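PDB 2CO7: putative fimbriae assembly chaperone from Salmonella typhimurium, which probably binds fimbrial subunits in the periplasm, assists their folding and holds them ready for assembly into Saf fimbriae. Local coordinates for residues 18-23 against 204-209; 44-49 against 95-100; 160-165 against 184-189. All blocks are in the same frame, centred on the assembly; numbering follows the deposited sequence. Where two conformers were deposited one is given.

Interaction 1: 18-23 against 204-209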
ATOM      1  N   ALA B  18      -3.141 -11.493  -6.991  1.00 21.37           N
ATOM      2  CA  ALA B  18      -3.832 -10.426  -7.699  1.00 21.18           C
ATOM      3  C   ALA B  18      -3.594  -9.120  -6.912  1.00 21.56           C
ATOM      4  O   ALA B  18      -3.163  -9.179  -5.759  1.00 21.67           O
ATOM      5  CB  ALA B  18      -5.298 -10.716  -7.741  1.00 21.79           C
ATOM      6  N   THR B  19      -3.946  -7.984  -7.532  1.00 19.99           N
ATOM      7  CA  THR B  19      -3.824  -6.654  -6.932  1.00 20.61           C
ATOM      8  C   THR B  19      -5.171  -6.175  -6.352  1.00 20.42           C
ATOM      9  O   THR B  19      -5.187  -5.233  -5.566  1.00 21.38           O
ATOM     10  CB  THR B  19      -3.307  -5.579  -7.922  1.00 20.84           C
ATOM     11  OG1 THR B  19      -4.212  -5.475  -9.049  1.00 21.04           O
ATOM     12  CG2 THR B  19      -1.857  -5.858  -8.350  1.00 22.44           C
ATOM     13  N   ARG B  20      -6.269  -6.830  -6.735  1.00 20.18           N
ATOM     14  CA  ARG B  20      -7.567  -6.589  -6.103  1.00 20.12           C
ATOM     15  C   ARG B  20      -8.337  -7.899  -6.052  1.00 20.34           C
ATOM     16  O   ARG B  20      -8.017  -8.846  -6.791  1.00 20.35           O
ATOM     17  CB  ARG B  20      -8.393  -5.545  -6.901  1.00 21.77           C
ATOM     18  CG  ARG B  20      -8.720  -5.999  -8.347  1.00 20.84           C
ATOM     19  CD  ARG B  20      -7.849  -5.284  -9.414  1.00 22.09           C
ATOM     20  NE  ARG B  20      -8.109  -3.828  -9.361  1.00 19.60           N
ATOM     21  CZ  ARG B  20      -7.270  -2.905  -8.864  1.00 22.56           C
ATOM     22  NH1 ARG B  20      -6.031  -3.230  -8.461  1.00 19.79           N
ATOM     23  NH2 ARG B  20      -7.651  -1.635  -8.797  1.00 21.59           N
ATOM     24  N   VAL B  21      -9.378  -7.942  -5.230  1.00 19.63           N
ATOM     25  CA  VAL B  21     -10.253  -9.096  -5.148  1.00 19.36           C
ATOM     26  C   VAL B  21     -11.644  -8.487  -5.278  1.00 19.30           C
ATOM     27  O   VAL B  21     -12.021  -7.575  -4.496  1.00 20.89           O
ATOM     28  CB  VAL B  21     -10.126  -9.868  -3.780  1.00 19.43           C
ATOM     29  CG1 VAL B  21     -11.130 -11.032  -3.764  1.00 19.69           C
ATOM     30  CG2 VAL B  21      -8.730 -10.464  -3.572  1.00 20.85           C
ATOM     31  N   ILE B  22     -12.409  -8.947  -6.266  1.00 19.73           N
ATOM     32  CA  ILE B  22     -13.799  -8.475  -6.392  1.00 20.10           C
ATOM     33  C   ILE B  22     -14.686  -9.543  -5.735  1.00 20.27           C
ATOM     34  O   ILE B  22     -14.641 -10.739  -6.110  1.00 20.78           O
ATOM     35  CB  ILE B  22     -14.217  -8.229  -7.857  1.00 20.52           C
ATOM     36  CG1 ILE B  22     -13.211  -7.281  -8.547  1.00 21.60           C
ATOM     37  CG2 ILE B  22     -15.752  -7.758  -7.936  1.00 20.17           C
ATOM     38  CD1 ILE B  22     -12.990  -5.933  -7.824  1.00 21.93           C
ATOM     39  N   TYR B  23     -15.473  -9.102  -4.764  1.00 20.41           N
ATOM     40  CA  TYR B  23     -16.363  -9.996  -4.001  1.00 19.72           C
ATOM     41  C   TYR B  23     -17.784  -9.802  -4.463  1.00 20.29           C
ATOM     42  O   TYR B  23     -18.447  -8.829  -4.079  1.00 19.45           O
ATOM     43  CB  TYR B  23     -16.215  -9.735  -2.481  1.00 18.92           C
ATOM     44  CG  TYR B  23     -16.774 -10.863  -1.613  1.00 18.85           C
ATOM     45  CD1 TYR B  23     -15.919 -11.695  -0.875  1.00 18.92           C
ATOM     46  CD2 TYR B  23     -18.150 -11.085  -1.527  1.00 19.62           C
ATOM     47  CE1 TYR B  23     -16.427 -12.710  -0.057  1.00 17.56           C
ATOM     48  CE2 TYR B  23     -18.667 -12.127  -0.737  1.00 17.12           C
ATOM     49  CZ  TYR B  23     -17.790 -12.927   0.006  1.00 17.69           C
ATOM     50  OH  TYR B  23     -18.313 -13.972   0.771  1.00 18.72           O
ATOM     51  N   ARG B 204      -7.928   5.751 -18.141  1.00 19.82           N
ATOM     52  CA  ARG B 204      -8.263   4.338 -18.169  1.00 20.63           C
ATOM     53  C   ARG B 204      -8.693   3.956 -16.753  1.00 20.76           C
ATOM     54  O   ARG B 204      -8.494   4.723 -15.807  1.00 21.72           O
ATOM     55  CB  ARG B 204      -7.067   3.502 -18.611  1.00 20.34           C
ATOM     56  CG  ARG B 204      -6.618   3.730 -20.058  1.00 21.85           C
ATOM     57  CD  ARG B 204      -5.243   3.151 -20.243  1.00 24.64           C
ATOM     58  NE  ARG B 204      -4.618   3.504 -21.512  1.00 24.75           N
ATOM     59  CZ  ARG B 204      -4.586   2.714 -22.584  1.00 25.73           C
ATOM     60  NH1 ARG B 204      -5.185   1.528 -22.562  1.00 25.89           N
ATOM     61  NH2 ARG B 204      -3.975   3.129 -23.696  1.00 27.10           N
ATOM     62  N   VAL B 205      -9.338   2.813 -16.624  1.00 20.79           N
ATOM     63  CA  VAL B 205      -9.609   2.285 -15.304  1.00 20.33           C
ATOM     64  C   VAL B 205      -8.880   0.961 -15.149  1.00 19.49           C
ATOM     65  O   VAL B 205      -8.675   0.243 -16.098  1.00 19.47           O
ATOM     66  CB  VAL B 205     -11.126   2.141 -14.958  1.00 21.63           C
ATOM     67  CG1 VAL B 205     -11.837   3.552 -14.992  1.00 23.88           C
ATOM     68  CG2 VAL B 205     -11.815   1.150 -15.881  1.00 22.65           C
ATOM     69  N   ILE B 206      -8.483   0.659 -13.925  1.00 19.22           N
ATOM     70  CA  ILE B 206      -7.939  -0.653 -13.649  1.00 18.19           C
ATOM     71  C   ILE B 206      -9.169  -1.577 -13.533  1.00 18.15           C
ATOM     72  O   ILE B 206     -10.105  -1.289 -12.762  1.00 18.03           O
ATOM     73  CB  ILE B 206      -7.113  -0.672 -12.362  1.00 19.00           C
ATOM     74  CG1 ILE B 206      -5.973   0.372 -12.419  1.00 20.21           C
ATOM     75  CG2 ILE B 206      -6.510  -2.094 -12.139  1.00 16.52           C
ATOM     76  CD1 ILE B 206      -5.214   0.455 -11.087  1.00 18.15           C
ATOM     77  N   THR B 207      -9.188  -2.632 -14.349  1.00 17.77           N
ATOM     78  CA  THR B 207     -10.346  -3.542 -14.417  1.00 19.15           C
ATOM     79  C   THR B 207     -10.425  -4.472 -13.211  1.00 19.31           C
ATOM     80  O   THR B 207      -9.492  -4.519 -12.390  1.00 19.94           O
ATOM     81  CB  THR B 207     -10.338  -4.426 -15.711  1.00 18.97           C
ATOM     82  OG1 THR B 207      -9.400  -5.520 -15.574  1.00 19.76           O
ATOM     83  CG2 THR B 207     -10.009  -3.582 -16.956  1.00 21.37           C
ATOM     84  N   ASP B 208     -11.527  -5.229 -13.105  1.00 18.47           N
ATOM     85  CA  ASP B 208     -11.656  -6.270 -12.094  1.00 18.72           C
ATOM     86  C   ASP B 208     -10.543  -7.311 -12.114  1.00 20.29           C
ATOM     87  O   ASP B 208     -10.318  -8.002 -11.114  1.00 20.46           O
ATOM     88  CB  ASP B 208     -13.016  -6.969 -12.215  1.00 18.32           C
ATOM     89  CG  ASP B 208     -14.192  -6.035 -11.961  1.00 18.94           C
ATOM     90  OD1 ASP B 208     -15.253  -6.276 -12.569  1.00 21.38           O
ATOM     91  OD2 ASP B 208     -14.099  -5.092 -11.143  1.00 19.29           O
ATOM     92  N   PHE B 209      -9.853  -7.417 -13.252  1.00 19.24           N
ATOM     93  CA  PHE B 209      -8.819  -8.424 -13.462  1.00 20.09           C
ATOM     94  C   PHE B 209      -7.402  -7.854 -13.485  1.00 19.78           C
ATOM     95  O   PHE B 209      -6.464  -8.557 -13.828  1.00 20.25           O
ATOM     96  CB  PHE B 209      -9.159  -9.251 -14.702  1.00 20.68           C
ATOM     97  CG  PHE B 209     -10.547  -9.793 -14.645  1.00 20.65           C
ATOM     98  CD1 PHE B 209     -10.818 -10.910 -13.864  1.00 23.62           C
ATOM     99  CD2 PHE B 209     -11.595  -9.137 -15.310  1.00 21.55           C
ATOM    100  CE1 PHE B 209     -12.104 -11.400 -13.762  1.00 23.83           C
ATOM    101  CE2 PHE B 209     -12.893  -9.621 -15.199  1.00 21.19           C
ATOM    102  CZ  PHE B 209     -13.129 -10.755 -14.419  1.00 21.86           C
TER
HETATM  103  O   HOH W   1     -10.377  -2.015 -10.049  1.00 13.64           O
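R20 reaches across from strand 20-24 of the N-terminal domain to the side chain of I206 and the backbone oxygens of T207 and D208, while I22 packs on D208 beside it. With chi1 at 62°, CG of R20 lies between the backbone N and the carbonyl carbon, and beyond CB the first atom to meet the other side is CG, 3.8 Å from D208 O. CD follows, 3.5 Å from T207 O. At NE the chain has bent twice, and a water in the plane of the guanidinium accepts from this nitrogen (NE to water O 3.0 Å) and donates to I206 O, bridging the two segments. The flat group then lies under I206, whose CG2 sits over its centre, 3.5 Å from R20 CZ. At the tip, R20 NH1 donates to T19 OG1 at 2.9 Å with an N-H...O angle of 148°, the hydroxyl lying slightly out of the guanidinium plane. Outside the two segments, NH1 is also salt-bridged to the main chain of another protein in the assembly. This places R20 in the cleft between the two immunoglobulin-like domains of a PapD-type chaperone, where a conserved arginine and lysine anchor the C-terminal carboxylate of the bound subunit; the geometry is consistent with that role. Farther along strand 20-24, the side chains of I22 and D208 cross at about a right angle, with CG1 of I22 3.5 Å from OD2 of D208. That carboxylate is held by a salt bridge to R131, on the neighbouring strand 116-131, which I22 also touches.

Interaction 2: 44-49 against 95-100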
ATOM      1  N   VAL B  44       2.746 -15.521   8.489  1.00 18.45           N
ATOM      2  CA  VAL B  44       1.822 -14.658   7.768  1.00 19.54           C
ATOM      3  C   VAL B  44       0.555 -14.422   8.594  1.00 19.44           C
ATOM      4  O   VAL B  44       0.064 -15.339   9.243  1.00 20.05           O
ATOM      5  CB  VAL B  44       1.470 -15.215   6.374  1.00 19.61           C
ATOM      6  CG1 VAL B  44       0.639 -14.205   5.578  1.00 20.78           C
ATOM      7  CG2 VAL B  44       2.722 -15.506   5.573  1.00 20.54           C
ATOM      8  N   GLN B  45       0.068 -13.186   8.570  1.00 19.94           N
ATOM      9  CA  GLN B  45      -1.192 -12.826   9.172  1.00 19.83           C
ATOM     10  C   GLN B  45      -2.027 -12.136   8.103  1.00 20.90           C
ATOM     11  O   GLN B  45      -1.543 -11.250   7.391  1.00 20.70           O
ATOM     12  CB  GLN B  45      -0.950 -11.896  10.350  1.00 21.71           C
ATOM     13  CG  GLN B  45      -2.206 -11.349  11.002  1.00 26.77           C
ATOM     14  CD  GLN B  45      -1.959  -9.993  11.598  1.00 31.64           C
ATOM     15  OE1 GLN B  45      -1.245  -9.850  12.593  1.00 33.22           O
ATOM     16  NE2 GLN B  45      -2.523  -8.980  10.975  1.00 34.28           N
ATOM     17  N   SER B  46      -3.279 -12.548   7.975  1.00 20.43           N
ATOM     18  CA  SER B  46      -4.177 -11.853   7.074  0.50 21.75           C
ATOM     19  C   SER B  46      -5.312 -11.246   7.862  1.00 22.26           C
ATOM     20  O   SER B  46      -5.835 -11.853   8.841  1.00 22.41           O
ATOM     21  CB  SER B  46      -4.718 -12.782   6.000  0.50 20.89           C
ATOM     22  OG  SER B  46      -3.705 -13.601   5.469  0.50 22.58           O
ATOM     23  N   SER B  47      -5.673 -10.026   7.465  1.00 23.55           N
ATOM     24  CA  SER B  47      -6.764  -9.278   8.080  1.00 22.99           C
ATOM     25  C   SER B  47      -7.567  -8.526   7.000  1.00 22.42           C
ATOM     26  O   SER B  47      -7.066  -8.313   5.919  1.00 21.68           O
ATOM     27  CB  SER B  47      -6.179  -8.269   9.094  1.00 23.59           C
ATOM     28  OG  SER B  47      -5.226  -7.428   8.433  1.00 27.91           O
ATOM     29  N   VAL B  48      -8.825  -8.186   7.280  1.00 21.39           N
ATOM     30  CA  VAL B  48      -9.616  -7.266   6.409  1.00 21.55           C
ATOM     31  C   VAL B  48      -9.952  -5.995   7.190  1.00 21.23           C
ATOM     32  O   VAL B  48     -10.395  -6.075   8.339  1.00 22.83           O
ATOM     33  CB  VAL B  48     -10.916  -7.936   5.878  1.00 20.90           C
ATOM     34  CG1 VAL B  48     -11.666  -6.996   4.941  1.00 18.08           C
ATOM     35  CG2 VAL B  48     -10.568  -9.206   5.096  1.00 23.87           C
ATOM     36  N   LYS B  49      -9.712  -4.829   6.598  1.00 20.81           N
ATOM     37  CA  LYS B  49     -10.064  -3.552   7.261  1.00 19.89           C
ATOM     38  C   LYS B  49     -11.065  -2.825   6.373  1.00 19.26           C
ATOM     39  O   LYS B  49     -11.144  -3.087   5.162  1.00 20.38           O
ATOM     40  CB  LYS B  49      -8.837  -2.666   7.459  1.00 20.62           C
ATOM     41  CG  LYS B  49      -7.683  -3.334   8.233  1.00 21.33           C
ATOM     42  CD  LYS B  49      -8.180  -3.806   9.552  1.00 26.19           C
ATOM     43  CE  LYS B  49      -8.448  -2.719  10.509  1.00 27.35           C
ATOM     44  NZ  LYS B  49      -8.268  -3.193  11.921  1.00 26.34           N
ATOM     45  N   VAL B  95      -7.815  -6.044   2.087  1.00 19.85           N
ATOM     46  CA  VAL B  95      -7.322  -7.334   2.579  1.00 20.11           C
ATOM     47  C   VAL B  95      -5.789  -7.198   2.608  1.00 20.46           C
ATOM     48  O   VAL B  95      -5.166  -6.956   1.590  1.00 19.26           O
ATOM     49  CB  VAL B  95      -7.885  -8.553   1.752  1.00 21.64           C
ATOM     50  CG1 VAL B  95      -7.519  -8.510   0.239  1.00 20.88           C
ATOM     51  CG2 VAL B  95      -7.434  -9.872   2.358  1.00 22.12           C
ATOM     52  N   CYS B  96      -5.227  -7.367   3.807  1.00 20.19           N
ATOM     53  CA  CYS B  96      -3.819  -7.114   4.067  1.00 21.69           C
ATOM     54  C   CYS B  96      -3.140  -8.398   4.522  1.00 20.87           C
ATOM     55  O   CYS B  96      -3.709  -9.186   5.276  1.00 21.09           O
ATOM     56  CB  CYS B  96      -3.691  -6.091   5.168  1.00 21.49           C
ATOM     57  SG  CYS B  96      -4.234  -4.428   4.712  1.00 24.71           S
ATOM     58  N   ILE B  97      -1.925  -8.574   4.044  1.00 20.09           N
ATOM     59  CA  ILE B  97      -1.119  -9.755   4.310  1.00 20.26           C
ATOM     60  C   ILE B  97       0.140  -9.230   4.954  1.00 20.16           C
ATOM     61  O   ILE B  97       0.875  -8.482   4.298  1.00 20.42           O
ATOM     62  CB  ILE B  97      -0.719 -10.441   2.957  1.00 20.89           C
ATOM     63  CG1 ILE B  97      -1.940 -10.918   2.163  1.00 24.61           C
ATOM     64  CG2 ILE B  97       0.319 -11.568   3.159  1.00 22.73           C
ATOM     65  CD1 ILE B  97      -2.941 -11.655   2.948  1.00 27.40           C
ATOM     66  N   LYS B  98       0.346  -9.571   6.228  1.00 18.83           N
ATOM     67  CA  LYS B  98       1.570  -9.214   6.959  1.00 19.60           C
ATOM     68  C   LYS B  98       2.510 -10.408   6.943  1.00 19.88           C
ATOM     69  O   LYS B  98       2.118 -11.520   7.350  1.00 20.34           O
ATOM     70  CB  LYS B  98       1.273  -8.875   8.424  1.00 19.12           C
ATOM     71  CG  LYS B  98       2.537  -8.445   9.213  1.00 19.92           C
ATOM     72  CD  LYS B  98       2.278  -8.241  10.714  1.00 21.07           C
ATOM     73  CE  LYS B  98       1.190  -7.193  10.958  1.00 26.93           C
ATOM     74  NZ  LYS B  98       1.708  -5.827  10.608  1.00 26.64           N
ATOM     75  N   ALA B  99       3.746 -10.164   6.509  1.00 19.35           N
ATOM     76  CA  ALA B  99       4.738 -11.246   6.380  1.00 19.11           C
ATOM     77  C   ALA B  99       5.930 -10.879   7.247  1.00 18.62           C
ATOM     78  O   ALA B  99       6.428  -9.751   7.213  1.00 17.38           O
ATOM     79  CB  ALA B  99       5.146 -11.456   4.925  1.00 20.00           C
ATOM     80  N   VAL B 100       6.375 -11.861   8.017  1.00 17.86           N
ATOM     81  CA  VAL B 100       7.385 -11.669   9.049  1.00 19.60           C
ATOM     82  C   VAL B 100       8.447 -12.780   8.928  1.00 19.65           C
ATOM     83  O   VAL B 100       8.121 -13.962   9.059  1.00 19.64           O
ATOM     84  CB  VAL B 100       6.709 -11.668  10.452  1.00 19.34           C
ATOM     85  CG1 VAL B 100       7.718 -11.614  11.536  1.00 20.58           C
ATOM     86  CG2 VAL B 100       5.712 -10.481  10.558  1.00 22.25           C
TER
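V44, Q45, S46, S47 and V48 pair in turn with A99, K98, I97, C96 and V95, and successive side chains alternate between two very different surroundings. The packed face carries V44, S46, V48, V95, I97 and A99. CG1 of V44 and CG2 of I97, each anti to its own main-chain nitrogen, meet obliquely at 3.6 Å. V48 and V95 touch more lightly, their CG2 atoms 4.2 Å apart. Beyond them this face is covered by other strands: V44 reaches F66, V95 reaches I78, and I97 lies against V14, L16 and L76. The two strands run antiparallel at 163° in the middle of the immunoglobulin-like N-terminal domain, and Q45–K98 and S47–C96 are their hydrogen-bonded pairs. K98 N to Q45 O, at 2.8 Å and nearly straight (170°), and C96 N to S47 O, at 3.0 Å, are each returned by a bond from the partner's N-H. CA-H...O contacts supplement these bonds, V44 CA approaching K98 O at 3.2 Å and S46 CA approaching C96 O.

The other face, with Q45, S47, C96 and K98, is looser, more polar and partly exposed to solvent. Q45 and K98 lie side by side, pointing the same way, K98 bending near its end. OE1 of Q45 comes no nearer than 4.0 Å to CE of K98, and NZ of K98 turns away to hydrogen-bond OD1 of N123. OG of S47 lies 3.8 Å from CB of C96. From there SG of C96 leads to C125 in a disulfide, consistent with the FGL class of chaperones, in which such a bond links the two strands joined by a long loop, here 91-100 and 116-131.

Interaction 3: 160-165 against 184-189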
ATOM      1  N   PRO B 160     -20.943   9.416 -11.141  1.00 19.63           N
ATOM      2  CA  PRO B 160     -22.372   9.242 -10.829  1.00 20.70           C
ATOM      3  C   PRO B 160     -22.787   7.746 -10.816  1.00 20.88           C
ATOM      4  O   PRO B 160     -23.975   7.430 -10.825  1.00 21.72           O
ATOM      5  CB  PRO B 160     -23.045   9.956 -12.003  1.00 20.92           C
ATOM      6  CG  PRO B 160     -22.121   9.537 -13.190  1.00 22.02           C
ATOM      7  CD  PRO B 160     -20.704   9.579 -12.587  1.00 21.17           C
ATOM      8  N   THR B 161     -21.809   6.846 -10.769  1.00 20.28           N
ATOM      9  CA  THR B 161     -22.074   5.409 -10.882  1.00 19.46           C
ATOM     10  C   THR B 161     -21.955   4.733  -9.530  1.00 20.39           C
ATOM     11  O   THR B 161     -21.363   5.314  -8.622  1.00 20.06           O
ATOM     12  CB  THR B 161     -21.050   4.703 -11.865  1.00 18.50           C
ATOM     13  OG1 THR B 161     -19.823   4.414 -11.202  1.00 18.91           O
ATOM     14  CG2 THR B 161     -20.772   5.562 -13.103  1.00 20.31           C
ATOM     15  N   PRO B 162     -22.516   3.510  -9.394  1.00 21.42           N
ATOM     16  CA  PRO B 162     -22.365   2.701  -8.178  1.00 21.14           C
ATOM     17  C   PRO B 162     -21.007   2.064  -7.928  1.00 20.75           C
ATOM     18  O   PRO B 162     -20.891   1.325  -6.950  1.00 21.33           O
ATOM     19  CB  PRO B 162     -23.426   1.599  -8.338  1.00 21.75           C
ATOM     20  CG  PRO B 162     -23.666   1.518  -9.836  1.00 23.25           C
ATOM     21  CD  PRO B 162     -23.411   2.882 -10.391  1.00 21.73           C
ATOM     22  N   PHE B 163     -19.984   2.379  -8.737  1.00 20.01           N
ATOM     23  CA  PHE B 163     -18.705   1.669  -8.667  1.00 19.28           C
ATOM     24  C   PHE B 163     -17.599   2.502  -8.086  1.00 19.42           C
ATOM     25  O   PHE B 163     -17.561   3.701  -8.328  1.00 19.82           O
ATOM     26  CB  PHE B 163     -18.240   1.232 -10.065  1.00 19.40           C
ATOM     27  CG  PHE B 163     -19.161   0.246 -10.731  1.00 18.92           C
ATOM     28  CD1 PHE B 163     -20.156   0.700 -11.611  1.00 19.37           C
ATOM     29  CD2 PHE B 163     -19.102  -1.103 -10.436  1.00 21.11           C
ATOM     30  CE1 PHE B 163     -21.028  -0.192 -12.218  1.00 20.50           C
ATOM     31  CE2 PHE B 163     -19.964  -2.016 -11.055  1.00 21.06           C
ATOM     32  CZ  PHE B 163     -20.939  -1.551 -11.945  1.00 19.95           C
ATOM     33  N   TYR B 164     -16.647   1.863  -7.390  1.00 19.12           N
ATOM     34  CA  TYR B 164     -15.347   2.500  -7.242  1.00 18.89           C
ATOM     35  C   TYR B 164     -14.671   2.597  -8.591  1.00 19.66           C
ATOM     36  O   TYR B 164     -14.602   1.610  -9.323  1.00 19.04           O
ATOM     37  CB  TYR B 164     -14.412   1.746  -6.275  1.00 19.80           C
ATOM     38  CG  TYR B 164     -14.931   1.836  -4.872  1.00 18.91           C
ATOM     39  CD1 TYR B 164     -14.449   2.797  -3.995  1.00 22.02           C
ATOM     40  CD2 TYR B 164     -15.961   0.992  -4.445  1.00 21.71           C
ATOM     41  CE1 TYR B 164     -14.959   2.902  -2.701  1.00 21.99           C
ATOM     42  CE2 TYR B 164     -16.474   1.083  -3.129  1.00 20.88           C
ATOM     43  CZ  TYR B 164     -15.981   2.042  -2.289  1.00 21.34           C
ATOM     44  OH  TYR B 164     -16.455   2.137  -1.003  1.00 21.92           O
ATOM     45  N   MET B 165     -14.103   3.771  -8.864  1.00 18.43           N
ATOM     46  CA  MET B 165     -13.466   4.050 -10.156  1.00 18.97           C
ATOM     47  C   MET B 165     -11.969   4.200  -9.895  1.00 19.62           C
ATOM     48  O   MET B 165     -11.505   5.191  -9.331  1.00 19.63           O
ATOM     49  CB  MET B 165     -14.068   5.332 -10.774  1.00 20.60           C
ATOM     50  CG  MET B 165     -15.453   5.130 -11.370  1.00 19.53           C
ATOM     51  SD  MET B 165     -15.349   4.154 -12.917  1.00 20.48           S
ATOM     52  CE  MET B 165     -17.093   3.863 -13.282  1.00 22.63           C
ATOM     53  N   PRO B 184     -14.793   6.993  -5.114  1.00 19.13           N
ATOM     54  CA  PRO B 184     -15.880   6.110  -4.660  1.00 18.92           C
ATOM     55  C   PRO B 184     -17.188   6.258  -5.438  1.00 19.21           C
ATOM     56  O   PRO B 184     -17.390   7.244  -6.201  1.00 19.84           O
ATOM     57  CB  PRO B 184     -16.030   6.487  -3.162  1.00 19.36           C
ATOM     58  CG  PRO B 184     -14.626   7.024  -2.800  1.00 20.18           C
ATOM     59  CD  PRO B 184     -14.382   7.909  -4.038  1.00 18.55           C
ATOM     60  N   PRO B 185     -18.129   5.303  -5.216  1.00 18.76           N
ATOM     61  CA  PRO B 185     -19.434   5.420  -5.828  1.00 18.84           C
ATOM     62  C   PRO B 185     -20.106   6.770  -5.530  1.00 18.19           C
ATOM     63  O   PRO B 185     -19.970   7.292  -4.429  1.00 18.21           O
ATOM     64  CB  PRO B 185     -20.227   4.283  -5.159  1.00 18.90           C
ATOM     65  CG  PRO B 185     -19.168   3.249  -4.846  1.00 19.51           C
ATOM     66  CD  PRO B 185     -18.013   4.114  -4.364  1.00 19.30           C
ATOM     67  N   PHE B 186     -20.823   7.346  -6.506  1.00 18.93           N
ATOM     68  CA  PHE B 186     -21.634   8.546  -6.249  1.00 18.68           C
ATOM     69  C   PHE B 186     -20.832   9.633  -5.502  1.00 19.19           C
ATOM     70  O   PHE B 186     -21.284  10.223  -4.516  1.00 18.90           O
ATOM     71  CB  PHE B 186     -22.921   8.167  -5.488  1.00 20.61           C
ATOM     72  CG  PHE B 186     -23.727   7.066  -6.150  1.00 19.60           C
ATOM     73  CD1 PHE B 186     -24.246   7.249  -7.435  1.00 24.17           C
ATOM     74  CD2 PHE B 186     -23.971   5.863  -5.502  1.00 20.64           C
ATOM     75  CE1 PHE B 186     -25.004   6.240  -8.053  1.00 24.32           C
ATOM     76  CE2 PHE B 186     -24.756   4.837  -6.124  1.00 21.39           C
ATOM     77  CZ  PHE B 186     -25.245   5.018  -7.380  1.00 21.92           C
ATOM     78  N   ALA B 187     -19.610   9.847  -5.957  1.00 18.25           N
ATOM     79  CA  ALA B 187     -18.652  10.664  -5.222  1.00 18.78           C
ATOM     80  C   ALA B 187     -17.819  11.438  -6.220  1.00 19.48           C
ATOM     81  O   ALA B 187     -17.808  11.104  -7.391  1.00 19.51           O
ATOM     82  CB  ALA B 187     -17.775   9.787  -4.325  1.00 19.09           C
ATOM     83  N   ASP B 188     -17.142  12.498  -5.745  1.00 18.23           N
ATOM     84  CA  ASP B 188     -16.233  13.293  -6.559  1.00 19.96           C
ATOM     85  C   ASP B 188     -14.859  13.330  -5.919  1.00 19.37           C
ATOM     86  O   ASP B 188     -14.737  13.167  -4.693  1.00 18.87           O
ATOM     87  CB  ASP B 188     -16.726  14.725  -6.643  1.00 20.51           C
ATOM     88  CG  ASP B 188     -18.191  14.804  -6.916  1.00 22.45           C
ATOM     89  OD1 ASP B 188     -18.618  14.084  -7.831  1.00 25.53           O
ATOM     90  OD2 ASP B 188     -18.914  15.529  -6.178  1.00 25.92           O
ATOM     91  N   LYS B 189     -13.847  13.602  -6.742  1.00 19.79           N
ATOM     92  CA  LYS B 189     -12.490  13.909  -6.296  1.00 19.52           C
ATOM     93  C   LYS B 189     -12.001  15.160  -6.999  1.00 20.73           C
ATOM     94  O   LYS B 189     -12.301  15.375  -8.175  1.00 19.28           O
ATOM     95  CB  LYS B 189     -11.508  12.758  -6.597  1.00 19.71           C
ATOM     96  CG  LYS B 189     -11.755  11.501  -5.778  1.00 21.30           C
ATOM     97  CD  LYS B 189     -11.439  11.746  -4.310  1.00 20.83           C
ATOM     98  CE  LYS B 189     -11.367  10.471  -3.533  1.00 27.15           C
ATOM     99  NZ  LYS B 189     -10.687  10.706  -2.192  1.00 24.12           N
TER
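F186 and T161 share the hydrogen bond that crosses this contact: N of F186 donates to O of T161 at 3.0 Å, with an N-H...O angle of 145° and the donor tilted from the carbonyl plane. Weaker CA-H...O contacts from P185 flank it, with CA 3.4 Å from T161 O and reaching also toward F163 O.

The second kind of contact is aromatic. P185 points its CD at the face of the Y164 ring, 3.4 Å from the centroid and only 6° off the ring normal, a well-centred CH-pi interaction. P184 also touches this ring, its CB 3.8 Å from CE1 of Y164. A chi1 of -53° sets CG of F186 beside the backbone N and carries the ring over the T161 carbonyl: T161 O sits beneath its centre, P162 N faces the same ring, and O of P160 approaches CE1 obliquely at 3.2 Å.

Proline rings make the remaining contacts. CB of P162 meets CZ of F186 at 4.0 Å, and CG of P185 rests 3.3 Å from P162 O.

Local turns shape both partners. OG1 of T161 accepts from N of F163, closing an ST turn, while F186 and A187 both face N159 in a G1 beta bulge leading into strand 187-191. N159 also binds T161 OG1, F163 O and P184 O. Outward, the 160-165 loop packs F163 and T161 on helix 139-142 and Y164 on I129 of strand 116-131; with the backbone N of Y164 bonded to E90, the C-terminal domain here leans on the N-terminal one.

From the N terminus, 18-23 opens interaction 1, which closes only at 204-209, so that both other contacts fall within its span. Interaction 2 opens at 44-49 and closes at 95-100; interaction 3 then runs from 160-165 to 184-189. These two follow in series, and no pair crosses. Interaction 2 joins neighbouring strands inside the N-terminal sheet, in which strand 20-24 is an outermost strand. Interaction 3, about 27 Å from it between centres, ties the loop after strand 154-159 to the segment that leads into strand 187-191. Interaction 1 bridges the two domains and touches interaction 3 directly, where V205 CG1 packs 4.1 Å from M165 SD.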